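Local atomic coordinates of ABC transporter substrate-binding protein-branched chain amino acid transport (Streptococcus pneumoniae, PDB entry 4GNR), a protein that probably binds branched-chain amino acids at the bacterial surface for delivery to an ABC transporter, and is captured here with isoleucine enclosed. Residues S19-G24 with G204-A209; L102-A107 with L119-F124; V146-D151 with G170-D175; D198-P203 with K223-G228; F282-Y287 with E317-Q322. All coordinates share one frame; numbering follows the deposited sequence.

Interaction 1: S19-G24 with G204-A209; sequences SLAAYG and GYYNEA. With ILE (isoleucine), chain B.
The phenol oxygens of Tyr23 and Tyr206 each accept a backbone N-H from the first turn of the opposite helix. Ala22 N donates to Tyr206 OH at 2.9 Å in a nearly straight bond (168° at the hydrogen), and Tyr206 N donates to Tyr23 OH at 3.0 Å, more bent. Tyr23 OH also bonds to Gly230 O, and these two partners help fix its ring. A weaker bond joins Asn207 ND2 to Ser19 O at 3.0 Å; a water links the same carbonyl to Asn207 N while lying over the centre of the Tyr206 ring.

The aromatic contacts interlock with these bonds. Tyr206 turns its edge to the face of Tyr23 in a T-shaped pair with planes at 85°, its CD2 coming within 3.3 Å of Tyr23 CZ. A chi1 of 68°, which puts CG between the backbone N and the carbonyl carbon, swings the ring into that place.

Apolar contacts fill in around the rings. Ala22 CB lies over the face of Tyr206, 3.4 Å from CE2, and Leu20 CD2 makes a CH-pi contact with Tyr205, 3.8 Å from the ring centroid.

The bound isoleucine lies against both Tyr23 and Tyr205: its CD1 rests on the face of Tyr23 opposite Tyr206, and Tyr205 OH donates to its O atom at 2.6 Å. Such bridging between two helix N-termini, one from each lobe, is consistent with the closed, ligand-bound state of a two-lobed periplasmic binding protein.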
# COMPACT_ATOMS: atom_id res chain seq x y z
N SER A 19 -7.61 10.53 -7.29
CA SER A 19 -6.23 10.85 -6.92
C SER A 19 -5.38 9.72 -6.44
O SER A 19 -4.17 9.87 -6.39
CB SER A 19 -6.21 11.95 -5.85
OG SER A 19 -6.80 11.48 -4.65
N LEU A 20 -6.02 8.60 -6.11
CA LEU A 20 -5.34 7.39 -5.57
C LEU A 20 -5.52 6.20 -6.50
O LEU A 20 -5.22 5.06 -6.12
CB LEU A 20 -5.90 7.08 -4.17
CG LEU A 20 -5.70 8.24 -3.17
CD1 LEU A 20 -6.57 8.06 -1.94
CD2 LEU A 20 -4.23 8.44 -2.79
N ALA A 21 -5.94 6.47 -7.73
CA ALA A 21 -6.26 5.43 -8.73
C ALA A 21 -5.17 4.42 -9.00
O ALA A 21 -5.45 3.26 -9.26
CB ALA A 21 -6.69 6.09 -10.05
N ALA A 22 -3.92 4.87 -9.00
CA ALA A 22 -2.85 3.92 -9.29
C ALA A 22 -2.84 2.78 -8.28
O ALA A 22 -2.54 1.63 -8.63
CB ALA A 22 -1.48 4.59 -9.33
N TYR A 23 -3.13 3.09 -7.04
CA TYR A 23 -3.12 2.07 -5.98
C TYR A 23 -4.31 1.12 -6.11
O TYR A 23 -4.15 -0.10 -6.10
CB TYR A 23 -3.12 2.72 -4.59
CG TYR A 23 -2.04 3.75 -4.35
CD1 TYR A 23 -0.69 3.51 -4.66
CD2 TYR A 23 -2.35 4.96 -3.74
CE1 TYR A 23 0.30 4.44 -4.37
CE2 TYR A 23 -1.37 5.90 -3.46
CZ TYR A 23 -0.05 5.64 -3.76
OH TYR A 23 0.90 6.61 -3.48
N GLY A 24 -5.51 1.68 -6.22
CA GLY A 24 -6.70 0.85 -6.29
C GLY A 24 -6.79 0.04 -7.56
O GLY A 24 -7.29 -1.07 -7.55
N GLY A 204 4.16 10.83 1.60
CA GLY A 204 3.09 11.24 0.72
C GLY A 204 2.81 10.22 -0.35
O GLY A 204 3.47 9.17 -0.44
N TYR A 205 1.79 10.54 -1.14
CA TYR A 205 1.29 9.73 -2.25
C TYR A 205 1.93 10.12 -3.59
O TYR A 205 2.54 11.18 -3.72
CB TYR A 205 -0.22 9.74 -2.30
CG TYR A 205 -0.91 9.18 -1.07
CD1 TYR A 205 -0.62 7.91 -0.60
CD2 TYR A 205 -1.91 9.87 -0.43
CE1 TYR A 205 -1.31 7.37 0.48
CE2 TYR A 205 -2.62 9.31 0.64
CZ TYR A 205 -2.32 8.07 1.08
OH TYR A 205 -3.04 7.55 2.14
N TYR A 206 1.72 9.27 -4.60
CA TYR A 206 2.44 9.41 -5.85
C TYR A 206 2.19 10.68 -6.62
O TYR A 206 3.11 11.17 -7.27
CB TYR A 206 2.22 8.18 -6.77
CG TYR A 206 0.80 8.06 -7.31
CD1 TYR A 206 0.41 8.67 -8.48
CD2 TYR A 206 -0.15 7.32 -6.65
CE1 TYR A 206 -0.89 8.56 -8.98
CE2 TYR A 206 -1.44 7.20 -7.13
CZ TYR A 206 -1.81 7.83 -8.29
OH TYR A 206 -3.10 7.64 -8.75
N ASN A 207 0.97 11.20 -6.61
CA ASN A 207 0.69 12.41 -7.40
C ASN A 207 1.54 13.56 -6.99
O ASN A 207 2.02 14.32 -7.82
CB ASN A 207 -0.80 12.75 -7.47
CG ASN A 207 -1.49 12.06 -8.63
OD1 ASN A 207 -0.99 12.09 -9.75
ND2 ASN A 207 -2.67 11.51 -8.39
N GLU A 208 1.70 13.73 -5.68
CA GLU A 208 2.53 14.80 -5.15
C GLU A 208 4.02 14.42 -5.15
O GLU A 208 4.87 15.19 -5.60
CB GLU A 208 2.09 15.22 -3.76
CG GLU A 208 0.70 15.84 -3.69
CD GLU A 208 -0.43 14.86 -4.01
OE1 GLU A 208 -0.43 13.74 -3.47
OE2 GLU A 208 -1.36 15.27 -4.76
N ALA A 209 4.34 13.23 -4.63
CA ALA A 209 5.72 12.84 -4.55
C ALA A 209 6.41 12.83 -5.91
O ALA A 209 7.56 13.25 -6.01
CB ALA A 209 5.86 11.49 -3.85
N ILE B . -0.19 2.61 2.84
CA ILE B . -0.93 3.73 2.20
C ILE B . -2.19 4.02 3.00
O ILE B . -2.93 4.96 2.63
CB ILE B . -1.09 3.57 0.66
CG1 ILE B . -1.57 2.19 0.30
CG2 ILE B . 0.26 3.87 -0.21
CD1 ILE B . -1.82 2.03 -1.19
OXT ILE B . -2.40 3.33 4.02
O HOH W 1 -1.49 10.20 -5.36

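Interaction 2: L102-A107 with L119-F124; sequences LISPSA and LFIGTF. With ILE (isoleucine), chain B.
Parallel strands 102-104 and 119-121, an edge pair of the five-stranded sheet in one lobe, run from Leu102 beside Leu119 to Ser104 beside Ile121. Three backbone bonds zip them together: Phe120 N to Leu102 O (2.9 Å), Ser104 N to Phe120 O (3.0 Å) and Gly122 N to Ser104 O (2.9 Å). On one face Leu102 and Leu119 lie side by side, with CD2 of the former 3.6 Å from CD1 of the latter. On the other, the Ile103 and Phe120 side chains cross at about a right angle, Ile103 CG1 meeting Phe120 CB, while the Phe120 ring leads away to stack on His329.

Past the strand ends the chain bends into the binding site, as is usual at the C-terminal edge of a parallel alpha/beta sheet. Ser104 OG, set anti to its own N (chi1 171°), accepts from Ser106 N and Ala107 N in an ST motif and is also hydrogen-bonded to Pro82 O. The bend brings Ser106 O to the amino group of isoleucine, which donates to it at 3.0 Å. A water donates a second hydrogen bond to Ser106 O and accepts from Thr123 OG1 at 2.9 Å. Thr123 CG2 presses tightly on Ser106 CA (3.5 Å), and Ile121 CG2 comes within 3.2 Å of Ala107 O.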
# COMPACT_ATOMS: atom_id res chain seq x y z
N LEU A 102 -13.87 -7.19 6.28
CA LEU A 102 -13.25 -6.33 5.28
C LEU A 102 -11.74 -6.44 5.48
O LEU A 102 -11.24 -6.28 6.60
CB LEU A 102 -13.75 -4.90 5.43
CG LEU A 102 -13.27 -3.89 4.36
CD1 LEU A 102 -14.32 -2.82 4.11
CD2 LEU A 102 -11.93 -3.28 4.70
N ILE A 103 -11.04 -6.75 4.38
CA ILE A 103 -9.59 -6.81 4.42
C ILE A 103 -9.02 -5.74 3.51
O ILE A 103 -9.32 -5.71 2.30
CB ILE A 103 -9.03 -8.23 4.07
CG1 ILE A 103 -7.50 -8.24 4.16
CG2 ILE A 103 -9.52 -8.76 2.72
CD1 ILE A 103 -6.91 -9.64 4.22
N SER A 104 -8.23 -4.84 4.08
CA SER A 104 -7.46 -3.89 3.28
C SER A 104 -6.09 -4.51 3.05
O SER A 104 -5.37 -4.81 4.02
CB SER A 104 -7.24 -2.54 3.95
OG SER A 104 -6.31 -1.80 3.17
N PRO A 105 -5.69 -4.71 1.79
CA PRO A 105 -4.36 -5.27 1.57
C PRO A 105 -3.21 -4.37 2.04
O PRO A 105 -2.13 -4.87 2.34
CB PRO A 105 -4.30 -5.39 0.02
CG PRO A 105 -5.75 -5.50 -0.41
CD PRO A 105 -6.46 -4.55 0.55
N SER A 106 -3.49 -3.06 2.12
CA SER A 106 -2.40 -2.07 2.12
C SER A 106 -2.55 -0.85 3.00
O SER A 106 -1.66 0.00 2.97
CB SER A 106 -2.23 -1.60 0.65
OG SER A 106 -3.49 -1.19 0.12
N ALA A 107 -3.61 -0.75 3.81
CA ALA A 107 -3.80 0.44 4.67
C ALA A 107 -2.84 0.32 5.87
O ALA A 107 -3.00 -0.56 6.70
CB ALA A 107 -5.23 0.55 5.12
N LEU A 119 -12.24 -6.07 10.77
CA LEU A 119 -11.20 -5.51 9.91
C LEU A 119 -9.92 -6.34 9.98
O LEU A 119 -9.49 -6.74 11.07
CB LEU A 119 -10.85 -4.08 10.31
CG LEU A 119 -9.85 -3.35 9.39
CD1 LEU A 119 -10.40 -3.18 7.98
CD2 LEU A 119 -9.50 -1.99 9.98
N PHE A 120 -9.33 -6.56 8.81
CA PHE A 120 -8.04 -7.23 8.67
C PHE A 120 -7.15 -6.35 7.81
O PHE A 120 -7.63 -5.74 6.86
CB PHE A 120 -8.19 -8.62 8.04
CG PHE A 120 -9.01 -9.53 8.90
CD1 PHE A 120 -10.40 -9.47 8.88
CD2 PHE A 120 -8.40 -10.40 9.80
CE1 PHE A 120 -11.17 -10.26 9.73
CE2 PHE A 120 -9.16 -11.19 10.64
CZ PHE A 120 -10.54 -11.13 10.60
N ILE A 121 -5.85 -6.32 8.12
CA ILE A 121 -4.87 -5.51 7.38
C ILE A 121 -3.76 -6.42 6.89
O ILE A 121 -3.14 -7.13 7.68
CB ILE A 121 -4.32 -4.37 8.26
CG1 ILE A 121 -5.42 -3.39 8.67
CG2 ILE A 121 -3.19 -3.66 7.56
CD1 ILE A 121 -6.01 -2.64 7.56
N GLY A 122 -3.49 -6.38 5.59
CA GLY A 122 -2.49 -7.27 5.01
C GLY A 122 -1.04 -6.82 5.04
O GLY A 122 -0.17 -7.58 4.64
N THR A 123 -0.79 -5.62 5.54
CA THR A 123 0.52 -4.98 5.44
C THR A 123 1.07 -4.48 6.78
O THR A 123 0.49 -4.70 7.85
CB THR A 123 0.39 -3.81 4.39
OG1 THR A 123 1.69 -3.35 4.03
CG2 THR A 123 -0.47 -2.69 4.93
N PHE A 124 2.24 -3.86 6.70
CA PHE A 124 2.91 -3.24 7.84
C PHE A 124 2.26 -1.87 8.16
O PHE A 124 1.32 -1.44 7.50
CB PHE A 124 4.43 -3.18 7.59
CG PHE A 124 4.81 -2.68 6.20
CD1 PHE A 124 5.52 -3.49 5.33
CD2 PHE A 124 4.43 -1.41 5.75
CE1 PHE A 124 5.86 -3.05 4.05
CE2 PHE A 124 4.75 -0.98 4.45
CZ PHE A 124 5.45 -1.81 3.61
N ILE B . -0.19 2.61 2.84
CA ILE B . -0.93 3.73 2.20
C ILE B . -2.19 4.02 3.00
O ILE B . -2.93 4.96 2.63
CB ILE B . -1.09 3.57 0.66
CG1 ILE B . -1.57 2.19 0.30
CG2 ILE B . 0.26 3.87 -0.21
CD1 ILE B . -1.82 2.03 -1.19
OXT ILE B . -2.40 3.33 4.02
O HOH W 2 1.00 -1.25 2.20

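Interaction 3: V146-D151 with G170-D175; sequences VVLYTD and GEIVAD
Val146 and Leu148 pair in parallel with Ile172 and Asp175, through a register that skips a residue: Val146 N donates to Glu171 O (2.9 Å), Val173 N to Val146 O (2.8 Å), and Leu148 N to Ala174 O (2.9 Å). The irregularity sits at Val173, where the chain turns a corner instead of staying extended.

The side chains follow this kink. Ile172 straddles two partners on one face of the sheet, its CG1 lying 4.0 Å from Val146 CG2 and its CG2 4.0 Å from Leu148 CB. Across the sheet, the Ala174 methyl meets both branches of Val147, whose CG2 also reaches 4.1 Å from Val173 CG2. Asp175 extends alongside Leu148 and points the same way, with OD1 3.8 Å from CD2; its CG is anti to the backbone N (chi1 -164°). The carboxylate is held mainly by a salt bridge from OD2 to Arg165, and a water lies between OD1 and Thr150 OG1.

Helix 155-167 connects the two strands in a beta-alpha-beta unit and packs over Leu148 and Thr150. Helix 186-193 covers Val147 and Tyr149, strand 199-201 continues the sheet beyond 145-151, and 171-178 is the outermost strand on this side of the sheet within the chain.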
# COMPACT_ATOMS: atom_id res chain seq x y z
N VAL A 146 18.94 16.18 7.21
CA VAL A 146 17.89 15.87 6.24
C VAL A 146 16.84 16.97 6.22
O VAL A 146 16.72 17.79 7.14
CB VAL A 146 17.10 14.56 6.57
CG1 VAL A 146 18.04 13.37 6.60
CG2 VAL A 146 16.30 14.72 7.85
N VAL A 147 16.13 17.00 5.10
CA VAL A 147 14.96 17.78 4.92
C VAL A 147 13.76 16.79 5.06
O VAL A 147 13.80 15.71 4.52
CB VAL A 147 14.84 18.45 3.54
CG1 VAL A 147 13.48 19.07 3.32
CG2 VAL A 147 15.95 19.47 3.34
N LEU A 148 12.72 17.17 5.78
CA LEU A 148 11.47 16.39 5.95
C LEU A 148 10.39 17.25 5.24
O LEU A 148 10.21 18.43 5.59
CB LEU A 148 11.16 16.14 7.41
CG LEU A 148 9.92 15.28 7.73
CD1 LEU A 148 9.97 13.91 7.03
CD2 LEU A 148 9.77 15.13 9.24
N TYR A 149 9.68 16.64 4.28
CA TYR A 149 8.68 17.37 3.43
C TYR A 149 7.46 16.48 3.37
O TYR A 149 7.48 15.46 2.70
CB TYR A 149 9.36 17.67 2.10
CG TYR A 149 8.63 18.60 1.14
CD1 TYR A 149 7.92 19.68 1.60
CD2 TYR A 149 8.84 18.50 -0.21
CE1 TYR A 149 7.33 20.60 0.68
CE2 TYR A 149 8.27 19.40 -1.12
CZ TYR A 149 7.53 20.44 -0.66
OH TYR A 149 6.98 21.35 -1.54
N THR A 150 6.40 16.90 4.02
CA THR A 150 5.25 16.03 4.25
C THR A 150 3.89 16.54 3.81
O THR A 150 3.62 17.75 3.86
CB THR A 150 5.17 15.82 5.84
OG1 THR A 150 6.43 15.38 6.35
CG2 THR A 150 4.09 14.87 6.28
N ASP A 151 3.04 15.60 3.38
CA ASP A 151 1.65 15.90 2.98
C ASP A 151 0.91 16.19 4.28
O ASP A 151 0.50 15.27 4.99
CB ASP A 151 1.02 14.71 2.25
CG ASP A 151 -0.42 14.95 1.80
OD1 ASP A 151 -1.00 16.03 2.13
OD2 ASP A 151 -0.95 14.01 1.11
N GLY A 170 19.86 12.76 13.73
CA GLY A 170 20.56 13.79 12.99
C GLY A 170 19.75 15.08 13.08
O GLY A 170 18.82 15.21 13.90
N GLU A 171 20.13 16.06 12.28
CA GLU A 171 19.43 17.33 12.29
C GLU A 171 18.47 17.46 11.11
O GLU A 171 18.82 17.17 9.97
CB GLU A 171 20.41 18.51 12.25
CG GLU A 171 19.70 19.88 12.30
CD GLU A 171 20.63 21.07 12.20
OE1 GLU A 171 21.86 20.86 12.07
OE2 GLU A 171 20.14 22.23 12.24
N ILE A 172 17.24 17.83 11.42
CA ILE A 172 16.21 18.09 10.41
C ILE A 172 16.40 19.60 10.14
O ILE A 172 15.98 20.46 10.93
CB ILE A 172 14.80 17.72 10.89
CG1 ILE A 172 14.72 16.22 11.20
CG2 ILE A 172 13.79 18.07 9.81
CD1 ILE A 172 13.36 15.72 11.68
N VAL A 173 17.06 19.90 9.02
CA VAL A 173 17.41 21.29 8.65
C VAL A 173 16.26 22.10 8.08
O VAL A 173 16.33 23.33 8.03
CB VAL A 173 18.65 21.35 7.74
CG1 VAL A 173 19.86 20.73 8.45
CG2 VAL A 173 18.42 20.75 6.38
N ALA A 174 15.23 21.41 7.61
CA ALA A 174 14.04 22.06 7.09
C ALA A 174 12.93 21.02 7.28
O ALA A 174 13.11 19.84 6.97
CB ALA A 174 14.17 22.51 5.62
N ASP A 175 11.78 21.46 7.78
CA ASP A 175 10.63 20.58 8.07
C ASP A 175 9.48 21.39 7.45
O ASP A 175 8.97 22.34 8.06
CB ASP A 175 10.54 20.37 9.59
CG ASP A 175 9.65 19.21 10.02
OD1 ASP A 175 8.78 18.76 9.25
OD2 ASP A 175 9.81 18.75 11.17
O HOH W 3 7.36 17.93 7.19

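Interaction 4: D198-P203 with K223-G228; sequences DAIVVP and KPIVGG
The puckered ring of Pro224 lies against the neighbouring strand, its CD 3.3 Å from Asp198 O and its CB facing the methyl of Ala199 more loosely. Beyond it the two chains form parallel strands joined by helix 206-218, a beta-alpha-beta unit of the larger sheet. Ile200 and Ile225 project from one face of that sheet, where the helix packs on Ile225, and Val201 and Val226 from the other, against Ile133 of helix 126-139.

The backbone bonds alternate between the strands in the regular parallel manner. Ile200 N donates to Pro224 O at 2.8 Å, Val226 N to Ile200 O at 2.9 Å, and Val202 N to Val226 O at 2.9 Å. Val202 then leans across to Ile225, their CG2 methyls meeting at 3.8 Å.

At the start of the strands, Lys223 bends at chi2 (-67°) and lays its CD beside Asp198 O. Its NZ remains 4.7 Å from Asp198 OD1, and a water that accepts from NZ gives only a weak bond to that oxygen. The firmer partners of this planar carboxylate are the backbone N-H groups of Lys144 and Lys145, both directed to OD2. At the far end the strands splay apart, and a single water spans them, donating to Val202 O at 2.8 Å and accepting from Gly228 N at 2.9 Å.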
# COMPACT_ATOMS: atom_id res chain seq x y z
N ASP A 198 21.63 15.98 3.26
CA ASP A 198 22.11 14.73 2.70
C ASP A 198 20.99 13.92 2.06
O ASP A 198 21.24 13.00 1.30
CB ASP A 198 22.77 13.91 3.81
CG ASP A 198 23.92 14.63 4.47
OD1 ASP A 198 24.71 15.27 3.77
OD2 ASP A 198 24.07 14.51 5.71
N ALA A 199 19.74 14.22 2.40
CA ALA A 199 18.58 13.51 1.85
C ALA A 199 17.32 14.30 2.15
O ALA A 199 17.32 15.14 3.07
CB ALA A 199 18.47 12.09 2.47
N ILE A 200 16.30 14.04 1.34
CA ILE A 200 14.98 14.63 1.54
C ILE A 200 14.00 13.45 1.75
O ILE A 200 13.92 12.58 0.90
CB ILE A 200 14.49 15.45 0.34
CG1 ILE A 200 15.52 16.51 -0.07
CG2 ILE A 200 13.16 16.10 0.68
CD1 ILE A 200 15.06 17.35 -1.28
N VAL A 201 13.32 13.43 2.88
CA VAL A 201 12.33 12.40 3.23
C VAL A 201 10.96 12.99 2.90
O VAL A 201 10.63 14.06 3.41
CB VAL A 201 12.45 11.99 4.70
CG1 VAL A 201 11.34 11.04 5.08
CG2 VAL A 201 13.81 11.33 4.96
N VAL A 202 10.18 12.29 2.06
CA VAL A 202 8.90 12.79 1.55
C VAL A 202 7.76 11.81 1.79
O VAL A 202 7.43 10.99 0.94
CB VAL A 202 8.98 13.13 0.03
CG1 VAL A 202 7.67 13.75 -0.47
CG2 VAL A 202 10.17 14.07 -0.27
N PRO A 203 7.11 11.89 2.97
CA PRO A 203 5.94 11.08 3.24
C PRO A 203 4.76 11.68 2.42
O PRO A 203 4.39 12.83 2.59
CB PRO A 203 5.73 11.24 4.75
CG PRO A 203 7.03 11.71 5.28
CD PRO A 203 7.56 12.61 4.18
N LYS A 223 20.39 15.14 -4.41
CA LYS A 223 20.50 14.28 -3.24
C LYS A 223 19.35 13.27 -3.15
O LYS A 223 18.28 13.46 -3.73
CB LYS A 223 20.57 15.11 -1.95
CG LYS A 223 21.91 15.81 -1.66
CD LYS A 223 23.07 14.82 -1.37
CE LYS A 223 24.38 15.48 -1.08
NZ LYS A 223 25.43 14.46 -0.82
N PRO A 224 19.58 12.17 -2.42
CA PRO A 224 18.53 11.16 -2.28
C PRO A 224 17.19 11.71 -1.81
O PRO A 224 17.14 12.56 -0.93
CB PRO A 224 19.12 10.23 -1.21
CG PRO A 224 20.61 10.29 -1.45
CD PRO A 224 20.84 11.76 -1.77
N ILE A 225 16.14 11.20 -2.45
CA ILE A 225 14.72 11.48 -2.08
C ILE A 225 14.20 10.11 -1.62
O ILE A 225 14.29 9.14 -2.38
CB ILE A 225 13.91 12.13 -3.17
CG1 ILE A 225 14.49 13.53 -3.45
CG2 ILE A 225 12.43 12.23 -2.75
CD1 ILE A 225 13.85 14.21 -4.64
N VAL A 226 13.68 10.04 -0.39
CA VAL A 226 13.29 8.79 0.24
C VAL A 226 11.83 8.83 0.64
O VAL A 226 11.37 9.79 1.26
CB VAL A 226 14.16 8.57 1.49
CG1 VAL A 226 13.90 7.19 2.12
CG2 VAL A 226 15.65 8.71 1.17
N GLY A 227 11.11 7.78 0.28
CA GLY A 227 9.69 7.71 0.55
C GLY A 227 9.25 6.43 1.21
O GLY A 227 9.99 5.45 1.36
N GLY A 228 7.99 6.48 1.67
CA GLY A 228 7.31 5.31 2.17
C GLY A 228 6.68 4.55 0.99
O GLY A 228 6.98 4.76 -0.19
O HOH W 4 25.16 12.59 1.58
O HOH W 5 6.06 8.57 0.89

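Interaction 5: F282-Y287 with E317-Q322; sequences FAALAY and EGVTGQ. With ILE (isoleucine), chain B.
Thr320 packs on the helix with CB and both branches of its side chain. CB lies 4.2 Å from Leu285 CD2, and from there the two branches part. CG2 runs to the helix surface, where it meets the methyl of Ala284 at 3.6 Å. OG1, placed between the backbone N and the carbonyl carbon (chi1 66°), passes across the end of Leu285, 3.8 Å from CD2, and finds its polar partners in Asp288 OD2 and Lys333 NZ. Both branches thus address helix 281-297, CG2 by packing on Ala284 and OG1 through Asp288, with Lys333 as a further partner.

Val319 fills the neighbouring position. It is modelled in two conformers, and its side-chain contacts hold for one of them alone: there CG1 lies 3.8 Å from Ala284 CB and CG2 approaches the Tyr287 ring, 3.4 Å from CD1. The Tyr287 ring runs on to a hydrogen bond between its OH and Glu37 of helix 21-40. Asp288 also ties down the turn itself, since its OD1 accepts from Val319 N.

Val319 and Thr320 form the tip of a tight hairpin, in which a type I turn is closed by Gly318 N to Gly321 O at 2.9 Å and by Gly321 N to Gly318 O at 3.3 Å. On another side of the helix, Phe282 turns a ring face to isoleucine, its CE1 3.6 Å from the ligand CD1. The arrangement is a two-residue beta hairpin docked by its tip on a helix whose beginning lines the amino acid pocket.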
# COMPACT_ATOMS: atom_id res chain seq x y z
N PHE A 282 1.22 -3.40 -4.52
CA PHE A 282 -0.20 -3.38 -4.16
C PHE A 282 -0.97 -4.47 -4.88
O PHE A 282 -1.89 -5.05 -4.30
CB PHE A 282 -0.75 -1.97 -4.33
CG PHE A 282 0.02 -0.98 -3.50
CD1 PHE A 282 0.14 -1.17 -2.13
CD2 PHE A 282 0.66 0.10 -4.06
CE1 PHE A 282 0.91 -0.31 -1.34
CE2 PHE A 282 1.41 0.98 -3.27
CZ PHE A 282 1.55 0.77 -1.92
N ALA A 283 -0.64 -4.74 -6.15
CA ALA A 283 -1.26 -5.88 -6.84
C ALA A 283 -0.92 -7.19 -6.10
O ALA A 283 -1.78 -8.06 -5.95
CB ALA A 283 -0.78 -5.97 -8.28
N ALA A 284 0.34 -7.33 -5.67
CA ALA A 284 0.78 -8.54 -4.96
C ALA A 284 0.02 -8.70 -3.63
O ALA A 284 -0.47 -9.78 -3.30
CB ALA A 284 2.28 -8.47 -4.73
N LEU A 285 -0.07 -7.62 -2.84
CA LEU A 285 -0.80 -7.68 -1.57
C LEU A 285 -2.27 -8.02 -1.79
O LEU A 285 -2.83 -8.81 -1.03
CB LEU A 285 -0.69 -6.36 -0.80
CG LEU A 285 0.67 -6.10 -0.13
CD1 LEU A 285 0.80 -4.63 0.24
CD2 LEU A 285 0.87 -6.98 1.10
N ALA A 286 -2.89 -7.45 -2.83
CA ALA A 286 -4.32 -7.70 -3.09
C ALA A 286 -4.57 -9.16 -3.52
O ALA A 286 -5.58 -9.76 -3.15
CB ALA A 286 -4.85 -6.73 -4.11
N TYR A 287 -3.65 -9.70 -4.32
CA TYR A 287 -3.71 -11.10 -4.75
C TYR A 287 -3.71 -11.99 -3.49
O TYR A 287 -4.53 -12.92 -3.35
CB TYR A 287 -2.54 -11.37 -5.67
CG TYR A 287 -2.45 -12.76 -6.24
CD1 TYR A 287 -1.76 -13.76 -5.58
CD2 TYR A 287 -2.99 -13.06 -7.49
CE1 TYR A 287 -1.61 -15.03 -6.14
CE2 TYR A 287 -2.85 -14.32 -8.07
CZ TYR A 287 -2.15 -15.29 -7.38
OH TYR A 287 -1.94 -16.54 -7.91
N GLU A 317 1.13 -18.82 3.35
CA GLU A 317 2.29 -18.47 2.52
C GLU A 317 1.74 -17.99 1.19
O GLU A 317 1.03 -18.72 0.50
CB GLU A 317 3.21 -19.64 2.34
CG GLU A 317 3.89 -20.04 3.65
CD GLU A 317 4.91 -19.01 4.19
OE1 GLU A 317 5.27 -18.05 3.48
OE2 GLU A 317 5.40 -19.21 5.33
N GLY A 318 2.09 -16.77 0.82
CA GLY A 318 1.64 -16.16 -0.42
C GLY A 318 2.76 -15.51 -1.20
O GLY A 318 3.95 -15.74 -0.97
N VAL A 319 2.34 -14.66 -2.12
CA VAL A 319 3.22 -13.92 -2.99
C VAL A 319 4.12 -12.96 -2.23
O VAL A 319 5.31 -12.80 -2.56
CB VAL A 319 2.37 -13.12 -4.02
CG1 VAL A 319 3.23 -12.17 -4.83
CG2 VAL A 319 1.59 -14.08 -4.91
N THR A 320 3.56 -12.39 -1.17
CA THR A 320 4.25 -11.41 -0.31
C THR A 320 4.75 -12.08 0.97
O THR A 320 4.79 -11.47 2.05
CB THR A 320 3.37 -10.17 -0.00
OG1 THR A 320 2.24 -10.53 0.78
CG2 THR A 320 2.93 -9.48 -1.29
N GLY A 321 5.14 -13.33 0.87
CA GLY A 321 5.63 -14.06 2.03
C GLY A 321 4.51 -14.52 2.92
O GLY A 321 3.38 -14.77 2.48
N GLN A 322 4.81 -14.62 4.20
CA GLN A 322 3.83 -15.12 5.11
C GLN A 322 2.81 -14.04 5.53
O GLN A 322 3.10 -12.83 5.52
CB GLN A 322 4.52 -15.62 6.40
CG GLN A 322 3.65 -16.47 7.32
CD GLN A 322 4.34 -16.86 8.62
OE1 GLN A 322 4.91 -16.01 9.32
NE2 GLN A 322 4.21 -18.12 9.01
N ILE B . -0.19 2.61 2.84
CA ILE B . -0.93 3.73 2.20
C ILE B . -2.19 4.02 3.00
O ILE B . -2.93 4.96 2.63
CB ILE B . -1.09 3.57 0.66
CG1 ILE B . -1.57 2.19 0.30
CG2 ILE B . 0.26 3.87 -0.21
CD1 ILE B . -1.82 2.03 -1.19
OXT ILE B . -2.40 3.33 4.02

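Interactions 1, 2 and 5 all touch the bound isoleucine; interaction 5 touches both of the others, while 1 and 2 stay about 6 Å apart at their nearest atoms. Tyr23 CD1 of interaction 1 lies 3.6 Å from Phe282 CE2 of interaction 5, and Ser106 CB of interaction 2 lies 3.7 Å from Phe282 CD1. Interactions 3 and 4 belong to the lobe of the seven-stranded sheet, which also supplies Tyr205 of interaction 1. Their centres are about 9 Å apart; Val147 O and Val201 N, 2.8 Å apart, probably form one of the bonds between them. Strand 199-201 of interaction 4 leads into the Tyr205 end of the cleft. Interaction 3 is remote from interaction 5, about 33 Å between centres.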